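Local coordinates for protein soluble epoxide hydrolase (Bacillus megaterium, PDB 4INZ) that is a soluble enzyme of the alpha/beta hydrolase superfamily, built on the fold of that name, at residues N63-V68 / V297-L302; I119-A124 / I246-I251. The protein carries 1 engineered substitution. One frame throughout, in Å; residues are numbered along the deposited sequence.

Contact 1 (N63-V68 / V297-L302); sequences NDFHTV and VMWNFL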
loop_
_atom_site.group_PDB
_atom_site.type_symbol
_atom_site.label_atom_id
_atom_site.label_comp_id
_atom_site.label_asym_id
_atom_site.label_seq_id
_atom_site.Cartn_x
_atom_site.Cartn_y
_atom_site.Cartn_z
ATOM N N ASN A 63 11.290 17.735 -6.557
ATOM C CA ASN A 63 11.607 19.056 -7.093
ATOM C C ASN A 63 10.347 19.858 -7.386
ATOM O O ASN A 63 10.408 21.073 -7.578
ATOM C CB ASN A 63 12.463 18.952 -8.358
ATOM C CG ASN A 63 13.756 18.199 -8.126
ATOM O OD1 ASN A 63 14.020 17.187 -8.777
ATOM N ND2 ASN A 63 14.570 18.685 -7.194
ATOM N N ASP A 64 9.205 19.178 -7.417
ATOM C CA ASP A 64 7.945 19.827 -7.763
ATOM C C ASP A 64 6.857 19.631 -6.714
ATOM O O ASP A 64 5.842 20.336 -6.723
ATOM C CB ASP A 64 7.457 19.329 -9.128
ATOM C CG ASP A 64 8.371 19.756 -10.260
ATOM O OD1 ASP A 64 8.231 20.905 -10.718
ATOM O OD2 ASP A 64 9.231 18.954 -10.688
ATOM N N PHE A 65 7.076 18.682 -5.811
ATOM C CA PHE A 65 6.099 18.340 -4.781
ATOM C C PHE A 65 6.789 18.180 -3.427
ATOM O O PHE A 65 7.992 17.932 -3.358
ATOM C CB PHE A 65 5.424 17.004 -5.107
ATOM C CG PHE A 65 4.510 17.042 -6.305
ATOM C CD1 PHE A 65 4.984 16.731 -7.573
ATOM C CD2 PHE A 65 3.164 17.353 -6.155
ATOM C CE1 PHE A 65 4.133 16.757 -8.678
ATOM C CE2 PHE A 65 2.304 17.379 -7.251
ATOM C CZ PHE A 65 2.785 17.078 -8.513
ATOM N N HIS A 66 6.017 18.309 -2.352
ATOM C CA HIS A 66 6.471 17.888 -1.038
ATOM C C HIS A 66 6.172 16.400 -0.934
ATOM O O HIS A 66 5.034 16.004 -0.670
ATOM C CB HIS A 66 5.736 18.653 0.070
ATOM C CG HIS A 66 6.197 18.306 1.452
ATOM N ND1 HIS A 66 5.509 18.690 2.585
ATOM C CD2 HIS A 66 7.277 17.611 1.887
ATOM C CE1 HIS A 66 6.146 18.250 3.656
ATOM N NE2 HIS A 66 7.222 17.593 3.261
ATOM N N THR A 67 7.192 15.578 -1.162
ATOM C CA THR A 67 7.012 14.130 -1.159
ATOM C C THR A 67 7.189 13.581 0.248
ATOM O O THR A 67 8.246 13.736 0.851
ATOM C CB THR A 67 8.016 13.434 -2.099
ATOM O OG1 THR A 67 9.348 13.807 -1.729
ATOM C CG2 THR A 67 7.763 13.843 -3.545
ATOM N N VAL A 68 6.146 12.940 0.763
ATOM C CA VAL A 68 6.184 12.326 2.087
ATOM C C VAL A 68 5.823 10.848 1.986
ATOM O O VAL A 68 4.754 10.495 1.470
ATOM C CB VAL A 68 5.201 13.036 3.054
ATOM C CG1 VAL A 68 5.065 12.269 4.355
ATOM C CG2 VAL A 68 5.665 14.465 3.328
ATOM N N VAL A 297 4.845 7.676 -16.368
ATOM C CA VAL A 297 3.390 7.537 -16.359
ATOM C C VAL A 297 2.773 8.450 -15.296
ATOM O O VAL A 297 1.739 9.090 -15.532
ATOM C CB VAL A 297 2.954 6.070 -16.128
ATOM C CG1 VAL A 297 1.436 5.982 -15.927
ATOM C CG2 VAL A 297 3.386 5.202 -17.319
ATOM N N MET A 298 3.418 8.528 -14.135
ATOM C CA MET A 298 2.941 9.424 -13.086
ATOM C C MET A 298 2.934 10.862 -13.581
ATOM O O MET A 298 1.943 11.565 -13.414
ATOM C CB MET A 298 3.772 9.281 -11.807
ATOM C CG MET A 298 3.581 7.935 -11.125
ATOM S SD MET A 298 4.670 7.701 -9.699
ATOM C CE MET A 298 4.110 9.022 -8.615
ATOM N N TRP A 299 4.030 11.297 -14.201
ATOM C CA TRP A 299 4.084 12.646 -14.768
ATOM C C TRP A 299 2.971 12.851 -15.787
ATOM O O TRP A 299 2.290 13.883 -15.795
ATOM C CB TRP A 299 5.430 12.913 -15.444
ATOM C CG TRP A 299 6.495 13.380 -14.502
ATOM C CD1 TRP A 299 7.714 12.799 -14.284
ATOM C CD2 TRP A 299 6.437 14.525 -13.648
ATOM N NE1 TRP A 299 8.419 13.517 -13.349
ATOM C CE2 TRP A 299 7.658 14.581 -12.940
ATOM C CE3 TRP A 299 5.471 15.507 -13.408
ATOM C CZ2 TRP A 299 7.938 15.586 -12.009
ATOM C CZ3 TRP A 299 5.756 16.510 -12.481
ATOM C CH2 TRP A 299 6.978 16.538 -11.797
ATOM N N ASN A 300 2.796 11.867 -16.657
ATOM C CA ASN A 300 1.781 11.975 -17.693
ATOM C C ASN A 300 0.403 12.232 -17.079
ATOM O O ASN A 300 -0.347 13.111 -17.521
ATOM C CB ASN A 300 1.760 10.714 -18.550
ATOM C CG ASN A 300 0.870 10.856 -19.757
ATOM O OD1 ASN A 300 1.214 11.552 -20.722
ATOM N ND2 ASN A 300 -0.284 10.197 -19.717
ATOM N N PHE A 301 0.089 11.460 -16.050
ATOM C CA PHE A 301 -1.159 11.594 -15.311
ATOM C C PHE A 301 -1.289 12.950 -14.616
ATOM O O PHE A 301 -2.318 13.629 -14.731
ATOM C CB PHE A 301 -1.247 10.465 -14.276
ATOM C CG PHE A 301 -2.381 10.615 -13.310
ATOM C CD1 PHE A 301 -3.699 10.553 -13.746
ATOM C CD2 PHE A 301 -2.134 10.795 -11.961
ATOM C CE1 PHE A 301 -4.744 10.679 -12.849
ATOM C CE2 PHE A 301 -3.182 10.926 -11.053
ATOM C CZ PHE A 301 -4.482 10.865 -11.499
ATOM N N LEU A 302 -0.250 13.344 -13.891
ATOM C CA LEU A 302 -0.295 14.591 -13.120
ATOM C C LEU A 302 -0.434 15.809 -14.029
ATOM O O LEU A 302 -0.985 16.842 -13.630
ATOM C CB LEU A 302 0.958 14.719 -12.248
ATOM C CG LEU A 302 1.097 13.666 -11.139
ATOM C CD1 LEU A 302 2.529 13.538 -10.655
ATOM C CD2 LEU A 302 0.148 13.975 -9.974
#
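Asp64 and Trp299 mark the nearest approach of the two backbones, yet their CA atoms stay 10.7 Å apart, so segment 63-68, which runs into strand 66-70, and helix 291-303 meet through side chains alone, two of them large rings. Trp299 has its CG beside the backbone N and anti to the carbonyl carbon (chi1 -85°), which sends the six-membered half of the indole across to Asp64 in the loop. There CB of Asp64 lies in the ring plane at the edge, 3.9 Å from CH2 of Trp299. The carboxylate follows obliquely, with Asp64 OD2 3.5 Å from Trp299 CH2 and the two planes nearly perpendicular at 88°. The slightly positive C-H rim of an indole probably tolerates such a carboxylate oxygen well.

This is the outer side of an alpha/beta hydrolase fold, where helix 291-303 packs beside helix 55-61 on one face of the central sheet. Tryptophan suits this place, because its indole NE1 is hydrogen-bonded to Glu60 OE2 while the ring meets Phe61 of helix 55-61 at a shallow tilt.

Phe65 slides past the indole in the opposite sense and takes CZ3 of Trp299 at its own edge, near its plane, 4.1 Å from CE1. Phe65 and Leu302 reach toward each other: Leu302 CD1 sits 4.1 Å from both CE1 and CZ of Phe65, centred on the bond between them. Flat and apolar, Phe65 can serve two partners and also lean on Met41 of strand 40-44, which Leu302 touches as well.

Contact 2 (I119-A124 / I246-I251); sequences IGWTFA and IPVQII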
loop_
_atom_site.group_PDB
_atom_site.type_symbol
_atom_site.label_atom_id
_atom_site.label_comp_id
_atom_site.label_asym_id
_atom_site.label_seq_id
_atom_site.Cartn_x
_atom_site.Cartn_y
_atom_site.Cartn_z
ATOM N N ILE A 119 -5.965 0.662 2.253
ATOM C CA ILE A 119 -6.244 1.797 3.122
ATOM C C ILE A 119 -6.575 3.042 2.302
ATOM O O ILE A 119 -7.564 3.732 2.565
ATOM C CB ILE A 119 -5.049 2.089 4.052
ATOM C CG1 ILE A 119 -4.771 0.880 4.957
ATOM C CG2 ILE A 119 -5.310 3.353 4.885
ATOM C CD1 ILE A 119 -3.378 0.882 5.592
ATOM N N GLY A 120 -5.748 3.311 1.299
ATOM C CA GLY A 120 -5.863 4.519 0.503
ATOM C C GLY A 120 -7.126 4.616 -0.334
ATOM O O GLY A 120 -7.716 5.692 -0.421
ATOM N N TRP A 121 -7.535 3.513 -0.964
ATOM C CA TRP A 121 -8.799 3.499 -1.698
ATOM C C TRP A 121 -9.922 3.831 -0.727
ATOM O O TRP A 121 -10.783 4.674 -1.007
ATOM C CB TRP A 121 -9.074 2.122 -2.315
ATOM C CG TRP A 121 -8.401 1.822 -3.657
ATOM C CD1 TRP A 121 -7.400 0.920 -3.884
ATOM C CD2 TRP A 121 -8.731 2.383 -4.940
ATOM N NE1 TRP A 121 -7.066 0.903 -5.220
ATOM C CE2 TRP A 121 -7.869 1.792 -5.890
ATOM C CE3 TRP A 121 -9.657 3.337 -5.375
ATOM C CZ2 TRP A 121 -7.913 2.116 -7.247
ATOM C CZ3 TRP A 121 -9.700 3.661 -6.724
ATOM C CH2 TRP A 121 -8.836 3.049 -7.643
ATOM N N THR A 122 -9.910 3.159 0.420
ATOM C CA THR A 122 -10.941 3.367 1.432
ATOM C C THR A 122 -10.964 4.828 1.891
ATOM O O THR A 122 -12.029 5.438 2.012
ATOM C CB THR A 122 -10.742 2.424 2.633
ATOM O OG1 THR A 122 -10.769 1.065 2.177
ATOM C CG2 THR A 122 -11.839 2.626 3.669
ATOM N N PHE A 123 -9.781 5.389 2.123
ATOM C CA PHE A 123 -9.668 6.783 2.526
ATOM C C PHE A 123 -10.208 7.730 1.452
ATOM O O PHE A 123 -10.908 8.697 1.764
ATOM C CB PHE A 123 -8.213 7.142 2.848
ATOM C CG PHE A 123 -8.025 8.582 3.218
ATOM C CD1 PHE A 123 -8.303 9.019 4.509
ATOM C CD2 PHE A 123 -7.612 9.508 2.273
ATOM C CE1 PHE A 123 -8.148 10.352 4.853
ATOM C CE2 PHE A 123 -7.449 10.839 2.612
ATOM C CZ PHE A 123 -7.722 11.264 3.905
ATOM N N ALA A 124 -9.869 7.467 0.192
ATOM C CA ALA A 124 -10.331 8.314 -0.909
ATOM C C ALA A 124 -11.852 8.279 -1.040
ATOM O O ALA A 124 -12.484 9.298 -1.324
ATOM C CB ALA A 124 -9.670 7.897 -2.228
ATOM N N ILE A 246 -12.944 11.336 -8.297
ATOM C CA ILE A 246 -11.690 12.062 -8.476
ATOM C C ILE A 246 -10.868 11.395 -9.575
ATOM O O ILE A 246 -11.131 10.252 -9.934
ATOM C CB ILE A 246 -10.878 12.090 -7.172
ATOM C CG1 ILE A 246 -10.422 10.675 -6.812
ATOM C CG2 ILE A 246 -11.711 12.709 -6.044
ATOM C CD1 ILE A 246 -9.560 10.600 -5.570
ATOM N N PRO A 247 -9.879 12.112 -10.128
ATOM C CA PRO A 247 -9.024 11.501 -11.148
ATOM C C PRO A 247 -8.121 10.440 -10.529
ATOM O O PRO A 247 -7.495 10.691 -9.495
ATOM C CB PRO A 247 -8.177 12.678 -11.653
ATOM C CG PRO A 247 -8.926 13.911 -11.227
ATOM C CD PRO A 247 -9.561 13.533 -9.925
ATOM N N VAL A 248 -8.056 9.276 -11.164
ATOM C CA VAL A 248 -7.277 8.154 -10.654
ATOM C C VAL A 248 -6.396 7.559 -11.746
ATOM O O VAL A 248 -6.818 7.430 -12.901
ATOM C CB VAL A 248 -8.182 7.037 -10.095
ATOM C CG1 VAL A 248 -7.342 5.864 -9.606
ATOM C CG2 VAL A 248 -9.050 7.571 -8.963
ATOM N N GLN A 249 -5.171 7.208 -11.368
ATOM C CA GLN A 249 -4.256 6.490 -12.244
ATOM C C GLN A 249 -3.879 5.172 -11.588
ATOM O O GLN A 249 -3.440 5.163 -10.437
ATOM C CB GLN A 249 -2.973 7.293 -12.468
ATOM C CG GLN A 249 -1.901 6.502 -13.229
ATOM C CD GLN A 249 -2.165 6.453 -14.724
ATOM O OE1 GLN A 249 -2.413 7.483 -15.355
ATOM N NE2 GLN A 249 -2.115 5.257 -15.297
ATOM N N ILE A 250 -4.046 4.070 -12.323
ATOM C CA ILE A 250 -3.564 2.768 -11.889
ATOM C C ILE A 250 -2.262 2.460 -12.617
ATOM O O ILE A 250 -2.162 2.676 -13.827
ATOM C CB ILE A 250 -4.537 1.637 -12.252
ATOM C CG1 ILE A 250 -5.945 1.919 -11.727
ATOM C CG2 ILE A 250 -3.994 0.294 -11.781
ATOM C CD1 ILE A 250 -5.996 2.342 -10.310
ATOM N N ILE A 251 -1.268 1.965 -11.880
ATOM C CA ILE A 251 -0.002 1.516 -12.467
ATOM C C ILE A 251 0.245 0.104 -11.959
ATOM O O ILE A 251 0.494 -0.099 -10.774
ATOM C CB ILE A 251 1.163 2.444 -12.082
ATOM C CG1 ILE A 251 0.826 3.883 -12.496
ATOM C CG2 ILE A 251 2.459 1.975 -12.743
ATOM C CD1 ILE A 251 1.869 4.924 -12.099
#
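Trp121 and Val248 face each other across the layer between helix 115-126 and strand 248-253 of the alpha/beta hydrolase fold, one of the helix-on-sheet interfaces in its three-layer core. This helix follows strand 108-112, the position that in this fold comes just after the nucleophile elbow.

The main bump is the benzo end of the Trp121 indole, and the hollow that takes it lies between two residues two apart on the strand, whose side chains therefore emerge on the same face. Val248 presents one wall: its CG1 is 3.7 Å from Trp121 CH2, approached obliquely. Ile250 gives the other, with CD1 at the ring edge, near the ring plane, 3.6 Å from Trp121 CZ2. The terminal methyl gets there by a bend in the chain (chi2 -48°), and the two side chains cross at about a right angle. Branched residues suit a strand, and their methyls shape the notch. The indole also touches Leu134, Leu244 and Val271, and it meets the His141 ring edge to face.

Toward Ala124 on the helix and Ile246 just before the strand, the backbones draw closer, from 10.2 Å between CA atoms of Trp121 and Val248 to 8.6 Å between those of Ala124 and Ile246. Small alanine suits the narrower gap, while the larger Ile246, anti about its last bond (chi2 178°), puts CD1 4.3 Å from Ala124 CB.

Between the two notch residues Gln249 points away from the helix, and its NE2 donates to Ile250 O at 3.0 Å, coming from 46° out of the carbonyl plane.

In the fold
Contacts 1 and 2 lie about 15 Å apart, centre to centre, and work on opposite faces of the same eight-stranded sheet. Strand 248-253 joins them: Val248 and Ile250 face helix 115-126 in contact 2, whereas Gln249 and Ile251 turn to helix 291-303 of contact 1, where Ile251 CD1 lies 3.6 Å from Met298 CG. Along the chain the order is 63-68, 119-124, 246-251, 297-302, so contact 1 brackets contact 2. Contact 1 sits near the surface and brings the C-terminal helix against the chain entering strand 66-70; contact 2 is buried. Together they sample both helical layers of the alpha/beta hydrolase fold.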